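PDB 1UUT: REP protein from Adeno-associated virus 5, which probably nicks and binds viral DNA through its amino-terminal HUH-type endonuclease domain during replication of the single-stranded adeno-associated virus genome. Local coordinates for residues I8-F13 and S85-L90; E17-I22 and I123-N128; D57-V62 and V118-I123. All coordinates share one frame; numbering follows the deposited sequence.

Contact 1. Residues I8-F13 and S85-L90; sequences IVRVPF and SEYFHL. With MG (magnesium ion), chain E.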
loop_
_atom_site.group_PDB
_atom_site.type_symbol
_atom_site.label_atom_id
_atom_site.label_comp_id
_atom_site.label_asym_id
_atom_site.label_seq_id
_atom_site.Cartn_x
_atom_site.Cartn_y
_atom_site.Cartn_z
ATOM N N ILE A 8 4.228 0.935 -5.748
ATOM C CA ILE A 8 4.863 1.011 -4.446
ATOM C C ILE A 8 5.092 2.477 -4.111
ATOM O O ILE A 8 5.738 3.207 -4.864
ATOM C CB ILE A 8 6.175 0.224 -4.406
ATOM C CG1 ILE A 8 5.884 -1.255 -4.670
ATOM C CG2 ILE A 8 6.827 0.373 -3.041
ATOM C CD1 ILE A 8 7.112 -2.131 -4.712
ATOM N N VAL A 9 4.487 2.923 -3.018
ATOM C CA VAL A 9 4.626 4.302 -2.580
ATOM C C VAL A 9 5.496 4.365 -1.325
ATOM O O VAL A 9 5.180 3.733 -0.315
ATOM C CB VAL A 9 3.257 4.935 -2.266
ATOM C CG1 VAL A 9 3.445 6.373 -1.822
ATOM C CG2 VAL A 9 2.348 4.874 -3.481
ATOM N N ARG A 10 6.617 5.080 -1.410
ATOM C CA ARG A 10 7.518 5.245 -0.271
ATOM C C ARG A 10 6.946 6.399 0.531
ATOM O O ARG A 10 6.962 7.549 0.099
ATOM C CB ARG A 10 8.949 5.544 -0.729
ATOM C CG ARG A 10 9.637 4.340 -1.335
ATOM C CD ARG A 10 11.009 4.675 -1.882
ATOM N NE ARG A 10 11.669 3.469 -2.380
ATOM C CZ ARG A 10 12.826 3.452 -3.032
ATOM N NH1 ARG A 10 13.482 4.580 -3.283
ATOM N NH2 ARG A 10 13.321 2.294 -3.445
ATOM N N VAL A 11 6.375 6.049 1.676
ATOM C CA VAL A 11 5.722 6.984 2.578
ATOM C C VAL A 11 6.696 7.745 3.463
ATOM O O VAL A 11 7.560 7.150 4.110
ATOM C CB VAL A 11 4.709 6.218 3.462
ATOM C CG1 VAL A 11 4.070 7.134 4.487
ATOM C CG2 VAL A 11 3.647 5.573 2.583
ATOM N N PRO A 12 6.616 9.084 3.452
ATOM C CA PRO A 12 7.501 9.911 4.277
ATOM C C PRO A 12 7.469 9.423 5.724
ATOM O O PRO A 12 6.396 9.170 6.270
ATOM C CB PRO A 12 6.876 11.297 4.139
ATOM C CG PRO A 12 6.421 11.293 2.715
ATOM C CD PRO A 12 5.785 9.921 2.564
ATOM N N PHE A 13 8.643 9.257 6.329
ATOM C CA PHE A 13 8.729 8.784 7.706
ATOM C C PHE A 13 9.620 9.632 8.617
ATOM O O PHE A 13 9.890 9.263 9.759
ATOM C CB PHE A 13 9.159 7.308 7.746
ATOM C CG PHE A 13 10.505 7.031 7.107
ATOM C CD1 PHE A 13 11.690 7.223 7.825
ATOM C CD2 PHE A 13 10.590 6.564 5.797
ATOM C CE1 PHE A 13 12.937 6.956 7.249
ATOM C CE2 PHE A 13 11.829 6.293 5.208
ATOM C CZ PHE A 13 13.006 6.491 5.939
ATOM N N SER A 85 13.774 -2.132 5.598
ATOM C CA SER A 85 15.047 -1.823 6.235
ATOM C C SER A 85 15.516 -0.398 5.940
ATOM O O SER A 85 16.304 0.164 6.697
ATOM C CB SER A 85 16.113 -2.833 5.807
ATOM O OG SER A 85 16.193 -2.918 4.393
ATOM N N GLU A 86 15.033 0.174 4.837
ATOM C CA GLU A 86 15.403 1.534 4.441
ATOM C C GLU A 86 14.216 2.484 4.318
ATOM O O GLU A 86 14.349 3.679 4.557
ATOM C CB GLU A 86 16.117 1.511 3.092
ATOM C CG GLU A 86 17.395 0.703 3.052
ATOM C CD GLU A 86 17.970 0.600 1.646
ATOM O OE1 GLU A 86 17.525 1.354 0.743
ATOM O OE2 GLU A 86 18.873 -0.246 1.444
ATOM N N TYR A 87 13.071 1.950 3.903
ATOM C CA TYR A 87 11.871 2.750 3.701
ATOM C C TYR A 87 10.587 2.113 4.200
ATOM O O TYR A 87 10.437 0.890 4.210
ATOM C CB TYR A 87 11.637 2.991 2.201
ATOM C CG TYR A 87 12.701 3.766 1.472
ATOM C CD1 TYR A 87 13.578 3.123 0.601
ATOM C CD2 TYR A 87 12.820 5.149 1.636
ATOM C CE1 TYR A 87 14.552 3.837 -0.091
ATOM C CE2 TYR A 87 13.789 5.875 0.947
ATOM C CZ TYR A 87 14.654 5.211 0.083
ATOM O OH TYR A 87 15.620 5.920 -0.601
ATOM N N PHE A 88 9.645 2.975 4.559
ATOM C CA PHE A 88 8.303 2.566 4.940
ATOM C C PHE A 88 7.648 2.639 3.563
ATOM O O PHE A 88 7.874 3.604 2.823
ATOM C CB PHE A 88 7.642 3.613 5.833
ATOM C CG PHE A 88 7.906 3.431 7.295
ATOM C CD1 PHE A 88 9.082 3.901 7.872
ATOM C CD2 PHE A 88 6.947 2.834 8.112
ATOM C CE1 PHE A 88 9.300 3.790 9.242
ATOM C CE2 PHE A 88 7.157 2.717 9.485
ATOM C CZ PHE A 88 8.338 3.197 10.053
ATOM N N HIS A 89 6.876 1.635 3.180
ATOM C CA HIS A 89 6.257 1.688 1.869
ATOM C C HIS A 89 4.966 0.916 1.753
ATOM O O HIS A 89 4.759 -0.089 2.437
ATOM C CB HIS A 89 7.242 1.229 0.798
ATOM C CG HIS A 89 7.859 -0.098 1.084
ATOM N ND1 HIS A 89 8.933 -0.284 1.926
ATOM C CD2 HIS A 89 7.516 -1.335 0.650
ATOM C CE1 HIS A 89 9.198 -1.590 1.981
ATOM N NE2 HIS A 89 8.366 -2.272 1.221
ATOM N N LEU A 90 4.086 1.443 0.909
ATOM C CA LEU A 90 2.789 0.855 0.636
ATOM C C LEU A 90 2.867 0.011 -0.611
ATOM O O LEU A 90 3.315 0.485 -1.651
ATOM C CB LEU A 90 1.758 1.944 0.359
ATOM C CG LEU A 90 0.956 2.557 1.487
ATOM C CD1 LEU A 90 0.111 3.685 0.914
ATOM C CD2 LEU A 90 0.081 1.497 2.133
HETATM MG MG MG E . 8.468 -4.774 0.804
HETATM O O HOH W 1 9.756 5.553 2.898
HETATM O O HOH W 2 9.365 -4.086 -0.937
HETATM O O HOH W 3 8.555 -6.791 0.364
HETATM O O HOH W 4 9.673 -4.533 2.476
#
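Arg10 lays its guanidinium flat over one face of Tyr87, the two planes only 11° apart and their centres 4.0 Å from each other. The extended chain runs along the ring, with Arg10 CD nearly over its centre, 3.8 Å from the Tyr87 centroid in a CH-pi contact, and the guanidinium further along. Tyr87 CD2 lies at the edge of the Phe13 ring, in its plane, with Phe13 CE2 3.9 Å away. Phe13 CB lies 3.4 Å from Phe88 CD1, the two rings inclined at 39°. His89 CG sits between the backbone N and the carbonyl carbon (chi1 53°), which sets the ring beside Ile8, whose CG2 is 4.1 Å from His89 CD2. His89 ND1 donates to Tyr87 O from above the carbonyl plane, helping fix the ring's rotation while NE2 binds magnesium at 2.5 Å. Glu82 and three waters are further ligands; His89, Leu90 and His91 give the His-hydrophobe-His pattern, consistent with the metal site of HUH nucleases. In the backbone, Val9 and Leu90 form an antiparallel hydrogen-bonded pair, their side chains on the face away from Arg10 and His89; past it, water 1 bridges Val11 O and Phe88 O. Strands 4-10 and 88-95 are neighbours in the central sheet, flanked by 131-133 and 77-83, and helix 50-71 covers the Leu90 face through Ile59.

Contact 2. Residues E17-I22 and I123-N128; sequences EHLPGI and IEPQIN
His18 and Gln126 meet through the backbone: Gln126 N donates to His18 O at 2.8 Å, almost straight at 173° and on a lone pair in the carbonyl plane. Pro125 CA also approaches this oxygen, at 3.5 Å, as a CA-H...O contact. The side chains spread out around this one bond. Ile127 lies over one face of the His18 imidazole, with its CG1 3.7 Å from CD2 of His18, while Glu17 CB covers the opposite face, so the ring is sandwiched between aliphatic carbons. Gln126 CG, anti to the carbonyl carbon (chi1 -59°), rests against the Pro20 ring, 3.6 Å from Pro20 CD, the two side chains crossing at about a right angle; a bend at chi2 redirects the amide beyond it. Leu19 directs CD2 between Pro125 and Ile123, and at the far end Ile123 reaches out with CD1 to within 3.6 Å of Ile22 CB.

In the next shell, His18 ND1 accepts from the backbone N of Phe13, whose ring meets the imidazole edge-to-face; the two together set the rotation of His18. A type II turn from Leu19 to Ile22, closed by Ile22 N to Leu19 O, presents Ile22 to Ile123, and Gly21 occupies the turn position with positive phi. Phe120 packs against both Leu19 and Pro125, and Glu124 OE2 is held by Trp130 NE1. Gln126 itself is the centre of an inverse gamma turn, which redirects the chain toward Ile127 and strand 131-133. The contact is thus a junction between a helix end with its following turn and an irregular connection: helix 15-18 is pinned by a single backbone bond and an apolar border to the link between helix 101-118 and edge strand 131-133 of the Rep catalytic domain.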
loop_
_atom_site.group_PDB
_atom_site.type_symbol
_atom_site.label_atom_id
_atom_site.label_comp_id
_atom_site.label_asym_id
_atom_site.label_seq_id
_atom_site.Cartn_x
_atom_site.Cartn_y
_atom_site.Cartn_z
ATOM N N GLU A 17 13.444 15.453 7.171
ATOM C CA GLU A 17 14.212 14.944 6.036
ATOM C C GLU A 17 13.426 14.815 4.736
ATOM O O GLU A 17 13.935 15.115 3.653
ATOM C CB GLU A 17 14.790 13.568 6.388
ATOM C CG GLU A 17 16.063 13.209 5.641
ATOM C CD GLU A 17 17.204 14.157 5.972
ATOM O OE1 GLU A 17 17.850 14.666 5.028
ATOM O OE2 GLU A 17 17.449 14.405 7.178
ATOM N N HIS A 18 12.181 14.370 4.852
ATOM C CA HIS A 18 11.342 14.141 3.681
ATOM C C HIS A 18 10.396 15.262 3.281
ATOM O O HIS A 18 10.093 15.420 2.097
ATOM C CB HIS A 18 10.558 12.844 3.867
ATOM C CG HIS A 18 11.421 11.676 4.226
ATOM N ND1 HIS A 18 11.084 10.725 5.165
ATOM C CD2 HIS A 18 12.646 11.324 3.769
ATOM C CE1 HIS A 18 12.094 9.853 5.239
ATOM N NE2 HIS A 18 13.065 10.177 4.408
ATOM N N LEU A 19 9.906 16.013 4.263
ATOM C CA LEU A 19 8.975 17.108 4.009
ATOM C C LEU A 19 9.499 18.396 4.631
ATOM O O LEU A 19 8.829 19.009 5.474
ATOM C CB LEU A 19 7.602 16.777 4.591
ATOM C CG LEU A 19 6.926 15.537 4.008
ATOM C CD1 LEU A 19 5.699 15.195 4.828
ATOM C CD2 LEU A 19 6.566 15.773 2.541
ATOM N N PRO A 20 10.695 18.840 4.198
ATOM C CA PRO A 20 11.310 20.058 4.720
ATOM C C PRO A 20 10.430 21.307 4.632
ATOM O O PRO A 20 9.825 21.594 3.586
ATOM C CB PRO A 20 12.581 20.185 3.871
ATOM C CG PRO A 20 12.196 19.536 2.576
ATOM C CD PRO A 20 11.482 18.312 3.066
ATOM N N GLY A 21 10.320 21.997 5.766
ATOM C CA GLY A 21 9.548 23.222 5.838
ATOM C C GLY A 21 8.040 23.088 5.869
ATOM O O GLY A 21 7.337 24.102 5.844
ATOM N N ILE A 22 7.528 21.863 5.944
ATOM C CA ILE A 22 6.090 21.679 5.973
ATOM C C ILE A 22 5.507 22.302 7.244
ATOM O O ILE A 22 6.177 22.410 8.277
ATOM C CB ILE A 22 5.688 20.180 5.802
ATOM C CG1 ILE A 22 4.227 20.077 5.359
ATOM C CG2 ILE A 22 5.893 19.424 7.091
ATOM C CD1 ILE A 22 3.857 18.749 4.723
ATOM N N ILE A 123 4.131 20.108 -1.019
ATOM C CA ILE A 123 5.556 19.806 -0.898
ATOM C C ILE A 123 5.866 18.419 -1.459
ATOM O O ILE A 123 5.267 17.426 -1.055
ATOM C CB ILE A 123 6.025 19.918 0.573
ATOM C CG1 ILE A 123 5.826 21.362 1.055
ATOM C CG2 ILE A 123 7.482 19.458 0.714
ATOM C CD1 ILE A 123 6.212 21.607 2.486
ATOM N N GLU A 124 6.767 18.361 -2.433
ATOM C CA GLU A 124 7.145 17.092 -3.050
ATOM C C GLU A 124 8.039 16.315 -2.082
ATOM O O GLU A 124 9.041 16.842 -1.597
ATOM C CB GLU A 124 7.882 17.350 -4.375
ATOM C CG GLU A 124 8.433 16.101 -5.081
ATOM C CD GLU A 124 7.405 15.363 -5.928
ATOM O OE1 GLU A 124 6.391 15.971 -6.340
ATOM O OE2 GLU A 124 7.632 14.168 -6.214
ATOM N N PRO A 125 7.648 15.074 -1.738
ATOM C CA PRO A 125 8.446 14.256 -0.816
ATOM C C PRO A 125 9.879 14.068 -1.312
ATOM O O PRO A 125 10.110 13.692 -2.469
ATOM C CB PRO A 125 7.677 12.934 -0.778
ATOM C CG PRO A 125 6.243 13.394 -0.921
ATOM C CD PRO A 125 6.360 14.420 -2.042
ATOM N N GLN A 126 10.832 14.350 -0.432
ATOM C CA GLN A 126 12.250 14.234 -0.749
ATOM C C GLN A 126 12.716 12.787 -0.625
ATOM O O GLN A 126 13.582 12.473 0.188
ATOM C CB GLN A 126 13.063 15.129 0.186
ATOM C CG GLN A 126 12.702 16.599 0.108
ATOM C CD GLN A 126 13.272 17.262 -1.113
ATOM O OE1 GLN A 126 14.377 17.802 -1.074
ATOM N NE2 GLN A 126 12.526 17.227 -2.210
ATOM N N ILE A 127 12.097 11.913 -1.414
ATOM C CA ILE A 127 12.412 10.488 -1.440
ATOM C C ILE A 127 12.480 10.132 -2.921
ATOM O O ILE A 127 11.555 10.441 -3.675
ATOM C CB ILE A 127 11.293 9.638 -0.781
ATOM C CG1 ILE A 127 11.112 10.029 0.685
ATOM C CG2 ILE A 127 11.636 8.159 -0.868
ATOM C CD1 ILE A 127 9.848 9.473 1.321
ATOM N N ASN A 128 13.586 9.530 -3.342
ATOM C CA ASN A 128 13.766 9.142 -4.737
ATOM C C ASN A 128 12.756 8.081 -5.147
ATOM O O ASN A 128 12.531 7.120 -4.414
ATOM C CB ASN A 128 15.186 8.616 -4.965
ATOM C CG ASN A 128 16.244 9.651 -4.657
ATOM O OD1 ASN A 128 16.173 10.784 -5.127
ATOM N ND2 ASN A 128 17.229 9.273 -3.850
#

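Contact 3. Residues D57-V62 and V118-I123; sequences DRIRRV and VVFQGI. With nucleotides of chain C.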
loop_
_atom_site.group_PDB
_atom_site.type_symbol
_atom_site.label_atom_id
_atom_site.label_comp_id
_atom_site.label_asym_id
_atom_site.label_seq_id
_atom_site.Cartn_x
_atom_site.Cartn_y
_atom_site.Cartn_z
ATOM N N ASP A 57 -2.402 5.604 5.297
ATOM C CA ASP A 57 -3.833 5.400 5.097
ATOM C C ASP A 57 -4.458 6.536 4.299
ATOM O O ASP A 57 -5.367 6.317 3.488
ATOM C CB ASP A 57 -4.554 5.221 6.430
ATOM C CG ASP A 57 -6.007 4.810 6.252
ATOM O OD1 ASP A 57 -6.269 3.774 5.602
ATOM O OD2 ASP A 57 -6.892 5.529 6.750
ATOM N N ARG A 58 -3.978 7.753 4.528
ATOM C CA ARG A 58 -4.472 8.917 3.791
ATOM C C ARG A 58 -4.046 8.767 2.324
ATOM O O ARG A 58 -4.841 8.969 1.402
ATOM C CB ARG A 58 -3.898 10.199 4.412
ATOM C CG ARG A 58 -4.158 11.483 3.646
ATOM C CD ARG A 58 -5.600 11.974 3.710
ATOM N NE ARG A 58 -5.712 13.216 2.948
ATOM C CZ ARG A 58 -6.830 13.690 2.403
ATOM N NH1 ARG A 58 -7.979 13.039 2.529
ATOM N NH2 ARG A 58 -6.781 14.800 1.680
ATOM N N ILE A 59 -2.802 8.357 2.117
ATOM C CA ILE A 59 -2.284 8.151 0.768
ATOM C C ILE A 59 -3.112 7.055 0.084
ATOM O O ILE A 59 -3.566 7.220 -1.050
ATOM C CB ILE A 59 -0.783 7.742 0.786
ATOM C CG1 ILE A 59 0.090 8.947 1.148
ATOM C CG2 ILE A 59 -0.365 7.172 -0.573
ATOM C CD1 ILE A 59 1.561 8.585 1.349
ATOM N N ARG A 60 -3.325 5.953 0.797
ATOM C CA ARG A 60 -4.099 4.838 0.271
ATOM C C ARG A 60 -5.489 5.267 -0.205
ATOM O O ARG A 60 -5.874 5.009 -1.350
ATOM C CB ARG A 60 -4.245 3.750 1.328
ATOM C CG ARG A 60 -5.062 2.556 0.858
ATOM C CD ARG A 60 -5.363 1.600 1.991
ATOM N NE ARG A 60 -6.285 2.169 2.973
ATOM C CZ ARG A 60 -7.610 2.038 2.930
ATOM N NH1 ARG A 60 -8.191 1.348 1.955
ATOM N NH2 ARG A 60 -8.358 2.628 3.854
ATOM N N ARG A 61 -6.238 5.926 0.674
ATOM C CA ARG A 61 -7.587 6.365 0.342
ATOM C C ARG A 61 -7.649 7.370 -0.805
ATOM O O ARG A 61 -8.551 7.298 -1.652
ATOM C CB ARG A 61 -8.309 6.855 1.596
ATOM C CG ARG A 61 -8.596 5.707 2.556
ATOM C CD ARG A 61 -9.214 6.159 3.855
ATOM N NE ARG A 61 -8.277 6.944 4.655
ATOM C CZ ARG A 61 -8.319 8.267 4.767
ATOM N NH1 ARG A 61 -9.251 8.959 4.129
ATOM N NH2 ARG A 61 -7.432 8.896 5.529
ATOM N N VAL A 62 -6.697 8.298 -0.852
ATOM C CA VAL A 62 -6.653 9.260 -1.954
ATOM C C VAL A 62 -6.338 8.486 -3.239
ATOM O O VAL A 62 -7.024 8.646 -4.257
ATOM C CB VAL A 62 -5.601 10.354 -1.705
ATOM C CG1 VAL A 62 -5.430 11.229 -2.945
ATOM C CG2 VAL A 62 -6.037 11.207 -0.527
ATOM N N VAL A 118 -2.963 17.399 -2.094
ATOM C CA VAL A 118 -3.884 17.193 -0.972
ATOM C C VAL A 118 -3.400 16.441 0.276
ATOM O O VAL A 118 -4.145 16.338 1.254
ATOM C CB VAL A 118 -5.225 16.575 -1.457
ATOM C CG1 VAL A 118 -5.787 17.397 -2.613
ATOM C CG2 VAL A 118 -5.040 15.111 -1.863
ATOM N N VAL A 119 -2.175 15.922 0.254
ATOM C CA VAL A 119 -1.639 15.209 1.412
ATOM C C VAL A 119 -0.395 15.889 1.969
ATOM O O VAL A 119 -0.227 15.986 3.184
ATOM C CB VAL A 119 -1.275 13.717 1.089
ATOM C CG1 VAL A 119 -0.801 12.993 2.359
ATOM C CG2 VAL A 119 -2.475 12.992 0.483
ATOM N N PHE A 120 0.462 16.398 1.096
ATOM C CA PHE A 120 1.699 17.007 1.561
ATOM C C PHE A 120 1.810 18.512 1.442
ATOM O O PHE A 120 2.912 19.053 1.378
ATOM C CB PHE A 120 2.888 16.313 0.897
ATOM C CG PHE A 120 2.926 14.836 1.163
ATOM C CD1 PHE A 120 2.785 13.921 0.123
ATOM C CD2 PHE A 120 3.035 14.357 2.475
ATOM C CE1 PHE A 120 2.745 12.550 0.382
ATOM C CE2 PHE A 120 2.997 12.989 2.744
ATOM C CZ PHE A 120 2.850 12.084 1.693
ATOM N N GLN A 121 0.665 19.186 1.421
ATOM C CA GLN A 121 0.616 20.648 1.335
ATOM C C GLN A 121 1.454 21.236 0.198
ATOM O O GLN A 121 2.133 22.248 0.368
ATOM C CB GLN A 121 1.009 21.265 2.685
ATOM C CG GLN A 121 0.170 20.746 3.853
ATOM C CD GLN A 121 0.416 21.496 5.140
ATOM O OE1 GLN A 121 1.093 22.522 5.155
ATOM N NE2 GLN A 121 -0.138 20.990 6.233
ATOM N N GLY A 122 1.420 20.572 -0.950
ATOM C CA GLY A 122 2.158 21.039 -2.105
ATOM C C GLY A 122 3.650 20.773 -2.064
ATOM O O GLY A 122 4.363 21.161 -2.993
ATOM N N ILE A 123 4.131 20.108 -1.019
ATOM C CA ILE A 123 5.556 19.806 -0.898
ATOM C C ILE A 123 5.866 18.419 -1.459
ATOM O O ILE A 123 5.267 17.426 -1.055
ATOM C CB ILE A 123 6.025 19.918 0.573
ATOM C CG1 ILE A 123 5.826 21.362 1.055
ATOM C CG2 ILE A 123 7.482 19.458 0.714
ATOM C CD1 ILE A 123 6.212 21.607 2.486
ATOM P P DT C 7 -9.393 18.607 8.849
ATOM O OP1 DT C 7 -8.528 18.591 10.057
ATOM O OP2 DT C 7 -9.742 19.906 8.213
ATOM O "O5'" DT C 7 -8.708 17.731 7.712
ATOM C "C5'" DT C 7 -8.348 16.383 7.964
ATOM C "C4'" DT C 7 -7.977 15.697 6.674
ATOM O "O4'" DT C 7 -6.899 16.410 6.018
ATOM C "C3'" DT C 7 -7.471 14.274 6.884
ATOM O "O3'" DT C 7 -7.875 13.479 5.773
ATOM C "C2'" DT C 7 -5.964 14.443 6.869
ATOM C "C1'" DT C 7 -5.820 15.512 5.806
ATOM N N1 DT C 7 -4.560 16.268 5.841
ATOM C C2 DT C 7 -3.607 15.938 4.909
ATOM O O2 DT C 7 -3.754 15.056 4.081
ATOM N N3 DT C 7 -2.459 16.680 4.987
ATOM C C4 DT C 7 -2.168 17.690 5.883
ATOM O O4 DT C 7 -1.090 18.272 5.817
ATOM C C5 DT C 7 -3.203 17.973 6.845
ATOM C C7 DT C 7 -2.964 19.032 7.875
ATOM C C6 DT C 7 -4.343 17.265 6.774
ATOM P P DT C 8 -8.878 12.254 6.000
ATOM O OP1 DT C 8 -8.434 11.526 7.213
ATOM O OP2 DT C 8 -8.970 11.540 4.700
ATOM O "O5'" DT C 8 -10.289 12.937 6.308
ATOM C "C5'" DT C 8 -10.930 13.763 5.337
ATOM C "C4'" DT C 8 -12.343 13.288 5.086
ATOM O "O4'" DT C 8 -12.938 14.152 4.086
ATOM C "C3'" DT C 8 -12.462 11.868 4.522
ATOM O "O3'" DT C 8 -13.663 11.254 5.014
ATOM C "C2'" DT C 8 -12.556 12.094 3.024
ATOM C "C1'" DT C 8 -13.344 13.387 2.960
ATOM N N1 DT C 8 -13.126 14.196 1.742
ATOM C C2 DT C 8 -11.836 14.449 1.311
ATOM O O2 DT C 8 -10.840 14.051 1.892
ATOM N N3 DT C 8 -11.755 15.195 0.161
ATOM C C4 DT C 8 -12.800 15.712 -0.578
ATOM O O4 DT C 8 -12.564 16.375 -1.586
ATOM C C5 DT C 8 -14.121 15.412 -0.068
ATOM C C7 DT C 8 -15.319 15.922 -0.802
ATOM C C6 DT C 8 -14.214 14.683 1.050
ATOM P P DT C 9 -14.055 9.760 4.558
ATOM O OP1 DT C 9 -15.230 9.345 5.369
ATOM O OP2 DT C 9 -12.820 8.937 4.574
ATOM O "O5'" DT C 9 -14.534 9.917 3.049
ATOM C "C5'" DT C 9 -15.755 10.580 2.757
ATOM C "C4'" DT C 9 -16.052 10.522 1.278
ATOM O "O4'" DT C 9 -15.134 11.388 0.567
ATOM C "C3'" DT C 9 -15.944 9.139 0.631
ATOM O "O3'" DT C 9 -17.094 8.846 -0.162
ATOM C "C2'" DT C 9 -14.736 9.259 -0.279
ATOM C "C1'" DT C 9 -14.697 10.738 -0.609
ATOM N N1 DT C 9 -13.337 11.221 -0.924
ATOM C C2 DT C 9 -13.182 12.276 -1.795
ATOM O O2 DT C 9 -14.116 12.878 -2.300
ATOM N N3 DT C 9 -11.879 12.603 -2.061
ATOM C C4 DT C 9 -10.744 12.001 -1.554
ATOM O O4 DT C 9 -9.633 12.395 -1.895
ATOM C C5 DT C 9 -10.983 10.922 -0.630
ATOM C C7 DT C 9 -9.808 10.209 -0.028
ATOM C C6 DT C 9 -12.250 10.594 -0.359
#
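Arg58 slides its aliphatic stem past Val119, CG lying 3.9 Å from CG2 of Val119, and carries its guanidinium beyond it to the DNA. CG stands anti to the backbone N (chi1 172°) and the chain bends at chi2, bringing the flat group between protein and nucleotide: Val62 CG2 sits over the centre of one face and the C1' of DT7 of chain C lies toward the rim of the other. All three nitrogens are engaged. NH2 gives a nearly straight bond of 3.1 Å to Val118 O, with the oxygen in the guanidinium plane although the donor stands above the carbonyl plane. NE donates to O2 of DT7 of chain C, and NH1 is shared between O2 and OP2 of DT8 of chain C. Arg61 reaches the same phosphate, its NH1 2.7 Å from OP2 of DT8 of chain C, so two arginines converge on one anion.

Asp57 steadies this second arginine: its OD2 accepts from Arg61 NE at 2.9 Å, while OD1 takes both NE and NH2 of Arg60. The other segment reads the thymine edge of DT7 of chain C. Val119 O accepts from N3 of this DNA residue at 3.0 Å, and Gln121 NE2 donates to O4 of the same base. Val119 thus serves both sides, its backbone facing the base and its side chain the helix. Away from the DNA the contact is apolar: Ile59 CD1 meets the ring edge of Phe120 at CZ, 3.7 Å away, and Val62 CG1 touches Val118 CG2. Helix 50-71 therefore packs against the end of helix 101-118 and the type I' turn that follows, with Leu115 touching Ile59 and Val62 as part of the same apolar layer, and Trp29 and Phe26 of helix 24-32 adjoining Arg58 and Phe120.

Contact 3 is the buried one of the three, whereas contacts 1 and 2 are only partly buried, and contact 2 lies farthest from the centre of the chain. Contact 1 joins sheet strands and pairs regular backbone bonds with a metal ligand; contact 2 has a single backbone bond between a helix end and a loop; contact 3 relies on arginine and carbonyl groups that engage DNA beside an apolar layer. Contacts 2 and 3 share Ile123 and the connection after helix 101-118. Phe120 of contact 3 packs on Leu19 and Pro125 of contact 2, and Pro12 of 8-13 meets it too. Ile59 carries contact 3 onto Val9, Val11 and Leu90, while Tyr87 meets Ile127 between contacts 1 and 2.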